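Local coordinates for protein peptidoglycan N-acetylglucosamine deacetylase (Bacillus cereus, PDB 5N1P) that removes acetyl groups from N-acetylglucosamine residues of peptidoglycan, using a bound divalent metal such as zinc, at residues Gly53-Met58 with Ile89-Lys94. Residues are numbered along the deposited sequence; the frame is centred on the assembly and turned at random.
Sequences GHYVGM and IGKSPK
Just before the zinc ligand His59, parallel strand 55-58 of the deacetylase barrel sets the side chains of Tyr55 and Met58 and the carbonyl O of Val56 against the loop 91-94. The pyrrolidine ring of Pro93 comes up to the Val56 carbonyl oxygen, CG 3.1 Å from Val56 O, and Pro93 CB is 3.6 Å from Met58 SD. Met58 is bent at chi2 (80°) and chi3 (59°), which folds the thioether back so that CE sits 3.2 Å from Pro93 O, an oxygen whose hydrogen bond comes from Gln82 NE2 of helix 74-89. In this NodB-type fold Tyr55 pairs with Phe32, and Gly57 with Phe32 and Leu34, by backbone hydrogen bonds, while the loop links helix 74-89 to strand 95-96. The Tyr55 ring, with CG anti to the backbone N (chi1 -173°), extends to the loop and carries OH to 3.6 Å from Pro93 CB; Glu192 OE2 is hydrogen-bonded to both this hydroxyl and Lys94 N, and the hydroxyl is also bonded to Leu95 N. The extended Lys91 chain crosses Tyr55 at about a right angle, NZ reaching 3.6 Å from Tyr55 CE2. A water above one Tyr55 ring face, displaced toward the rim, donates to Val56 O (2.8 Å) and accepts from Lys91 NZ (2.8 Å).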
ATOM      1  N   GLY A  53      14.227  -3.551   0.705  1.00 23.03           N
ATOM      2  CA  GLY A  53      13.495  -4.778   0.943  1.00 27.84           C
ATOM      3  C   GLY A  53      11.989  -4.656   0.903  1.00 26.31           C
ATOM      4  O   GLY A  53      11.273  -5.620   1.175  1.00 26.68           O
ATOM      5  N   HIS A  54      11.491  -3.472   0.570  1.00 21.97           N
ATOM      6  CA  HIS A  54      10.052  -3.279   0.547  1.00 20.32           C
ATOM      7  C   HIS A  54       9.499  -3.587  -0.821  1.00 20.04           C
ATOM      8  O   HIS A  54      10.209  -3.521  -1.818  1.00 22.13           O
ATOM      9  CB  HIS A  54       9.702  -1.846   0.951  1.00 20.70           C
ATOM     10  CG  HIS A  54      10.383  -1.424   2.211  1.00 19.97           C
ATOM     11  ND1 HIS A  54      10.053  -1.947   3.440  1.00 22.09           N
ATOM     12  CD2 HIS A  54      11.406  -0.564   2.418  1.00 20.30           C
ATOM     13  CE1 HIS A  54      10.836  -1.406   4.365  1.00 23.23           C
ATOM     14  NE2 HIS A  54      11.665  -0.572   3.769  1.00 20.60           N
ATOM     15  N   TYR A  55       8.222  -3.927  -0.864  1.00 19.06           N
ATOM     16  CA  TYR A  55       7.584  -4.139  -2.148  1.00 19.34           C
ATOM     17  C   TYR A  55       7.057  -2.818  -2.705  1.00 17.22           C
ATOM     18  O   TYR A  55       6.385  -2.082  -2.010  1.00 18.32           O
ATOM     19  CB  TYR A  55       6.435  -5.142  -2.031  1.00 18.46           C
ATOM     20  CG  TYR A  55       5.879  -5.479  -3.391  1.00 18.23           C
ATOM     21  CD1 TYR A  55       4.819  -4.748  -3.922  1.00 21.05           C
ATOM     22  CD2 TYR A  55       6.418  -6.502  -4.146  1.00 19.55           C
ATOM     23  CE1 TYR A  55       4.313  -5.038  -5.186  1.00 19.31           C
ATOM     24  CE2 TYR A  55       5.912  -6.812  -5.414  1.00 20.66           C
ATOM     25  CZ  TYR A  55       4.860  -6.081  -5.911  1.00 18.74           C
ATOM     26  OH  TYR A  55       4.350  -6.385  -7.158  1.00 21.20           O
ATOM     27  N   VAL A  56       7.375  -2.544  -3.967  1.00 17.44           N
ATOM     28  CA  VAL A  56       6.853  -1.373  -4.659  1.00 15.14           C
ATOM     29  C   VAL A  56       5.837  -1.794  -5.719  1.00 15.73           C
ATOM     30  O   VAL A  56       6.167  -2.509  -6.660  1.00 18.81           O
ATOM     31  CB  VAL A  56       7.965  -0.568  -5.331  1.00 16.64           C
ATOM     32  CG1 VAL A  56       7.368   0.572  -6.104  1.00 21.26           C
ATOM     33  CG2 VAL A  56       8.958  -0.068  -4.273  1.00 20.38           C
ATOM     34  N   GLY A  57       4.600  -1.350  -5.537  1.00 16.46           N
ATOM     35  CA  GLY A  57       3.523  -1.643  -6.475  1.00 17.73           C
ATOM     36  C   GLY A  57       2.837  -0.379  -6.956  1.00 15.97           C
ATOM     37  O   GLY A  57       3.285   0.732  -6.675  1.00 17.18           O
ATOM     38  N   MET A  58       1.724  -0.557  -7.667  1.00 16.79           N
ATOM     39  CA  MET A  58       1.089   0.542  -8.388  1.00 14.93           C
ATOM     40  C   MET A  58      -0.218   1.006  -7.750  1.00 15.34           C
ATOM     41  O   MET A  58      -1.009   0.185  -7.292  1.00 18.24           O
ATOM     42  CB  MET A  58       0.788   0.134  -9.835  1.00 17.75           C
ATOM     43  CG  MET A  58       2.024   0.063 -10.732  1.00 19.19           C
ATOM     44  SD  MET A  58       2.985  -1.447 -10.561  1.00 20.03           S
ATOM     45  CE  MET A  58       1.737  -2.655 -11.001  1.00 22.55           C
ATOM     46  N   ILE A  89      13.719   0.825 -11.253  1.00 22.04           N
ATOM     47  CA  ILE A  89      14.253  -0.335 -10.533  1.00 22.85           C
ATOM     48  C   ILE A  89      14.491  -1.595 -11.375  1.00 25.30           C
ATOM     49  O   ILE A  89      15.005  -2.599 -10.859  1.00 26.99           O
ATOM     50  CB  ILE A  89      13.344  -0.694  -9.332  1.00 23.86           C
ATOM     51  CG1 ILE A  89      11.960  -1.153  -9.789  1.00 22.06           C
ATOM     52  CG2 ILE A  89      13.230   0.490  -8.394  1.00 27.92           C
ATOM     53  CD1 ILE A  89      11.075  -1.658  -8.633  1.00 23.37           C
ATOM     54  N   GLY A  90      14.161  -1.552 -12.661  1.00 21.81           N
ATOM     55  CA  GLY A  90      14.447  -2.673 -13.550  1.00 21.12           C
ATOM     56  C   GLY A  90      13.526  -3.873 -13.353  1.00 27.93           C
ATOM     57  O   GLY A  90      13.780  -4.957 -13.872  1.00 34.15           O
ATOM     58  N   LYS A  91      12.475  -3.679 -12.572  1.00 27.87           N
ATOM     59  CA  LYS A  91      11.507  -4.734 -12.300  1.00 31.01           C
ATOM     60  C   LYS A  91      10.122  -4.190 -12.605  1.00 22.79           C
ATOM     61  O   LYS A  91       9.848  -3.042 -12.289  1.00 22.47           O
ATOM     62  CB  LYS A  91      11.605  -5.186 -10.836  1.00 32.23           C
ATOM     63  CG  LYS A  91      10.535  -6.163 -10.382  1.00 44.82           C
ATOM     64  CD  LYS A  91      10.529  -6.313  -8.862  1.00 55.10           C
ATOM     65  CE  LYS A  91       9.303  -7.105  -8.394  1.00 60.44           C
ATOM     66  NZ  LYS A  91       9.121  -7.096  -6.914  1.00 56.27           N
ATOM     67  N   SER A  92       9.263  -5.008 -13.210  1.00 23.25           N
ATOM     68  CA  SER A  92       7.879  -4.616 -13.464  1.00 20.09           C
ATOM     69  C   SER A  92       6.975  -5.257 -12.418  1.00 20.90           C
ATOM     70  O   SER A  92       6.708  -6.458 -12.486  1.00 23.17           O
ATOM     71  CB  SER A  92       7.431  -5.033 -14.869  1.00 24.88           C
ATOM     72  OG  SER A  92       8.189  -4.373 -15.878  1.00 28.21           O
ATOM     73  N   PRO A  93       6.496  -4.462 -11.448  1.00 20.63           N
ATOM     74  CA  PRO A  93       5.663  -5.048 -10.387  1.00 19.65           C
ATOM     75  C   PRO A  93       4.338  -5.543 -10.914  1.00 20.33           C
ATOM     76  O   PRO A  93       3.836  -4.961 -11.878  1.00 20.81           O
ATOM     77  CB  PRO A  93       5.431  -3.882  -9.436  1.00 17.95           C
ATOM     78  CG  PRO A  93       6.547  -2.892  -9.763  1.00 19.58           C
ATOM     79  CD  PRO A  93       6.743  -3.026 -11.225  1.00 19.09           C
ATOM     80  N   LYS A  94       3.768  -6.557 -10.264  1.00 20.16           N
ATOM     81  CA  LYS A  94       2.467  -7.083 -10.680  1.00 18.66           C
ATOM     82  C   LYS A  94       1.317  -6.644  -9.772  1.00 22.08           C
ATOM     83  O   LYS A  94       0.169  -6.683 -10.190  1.00 21.88           O
ATOM     84  CB  LYS A  94       2.494  -8.611 -10.741  1.00 22.87           C
ATOM     85  CG  LYS A  94       3.473  -9.170 -11.785  1.00 30.04           C
ATOM     86  CD  LYS A  94       3.250  -8.531 -13.155  1.00 45.85           C
ATOM     87  CE  LYS A  94       4.195  -9.094 -14.231  1.00 49.69           C
ATOM     88  NZ  LYS A  94       5.582  -8.543 -14.145  1.00 34.01           N
TER
HETATM   89  O   HOH W   1       8.150  -4.435  -7.041  1.00 26.67           O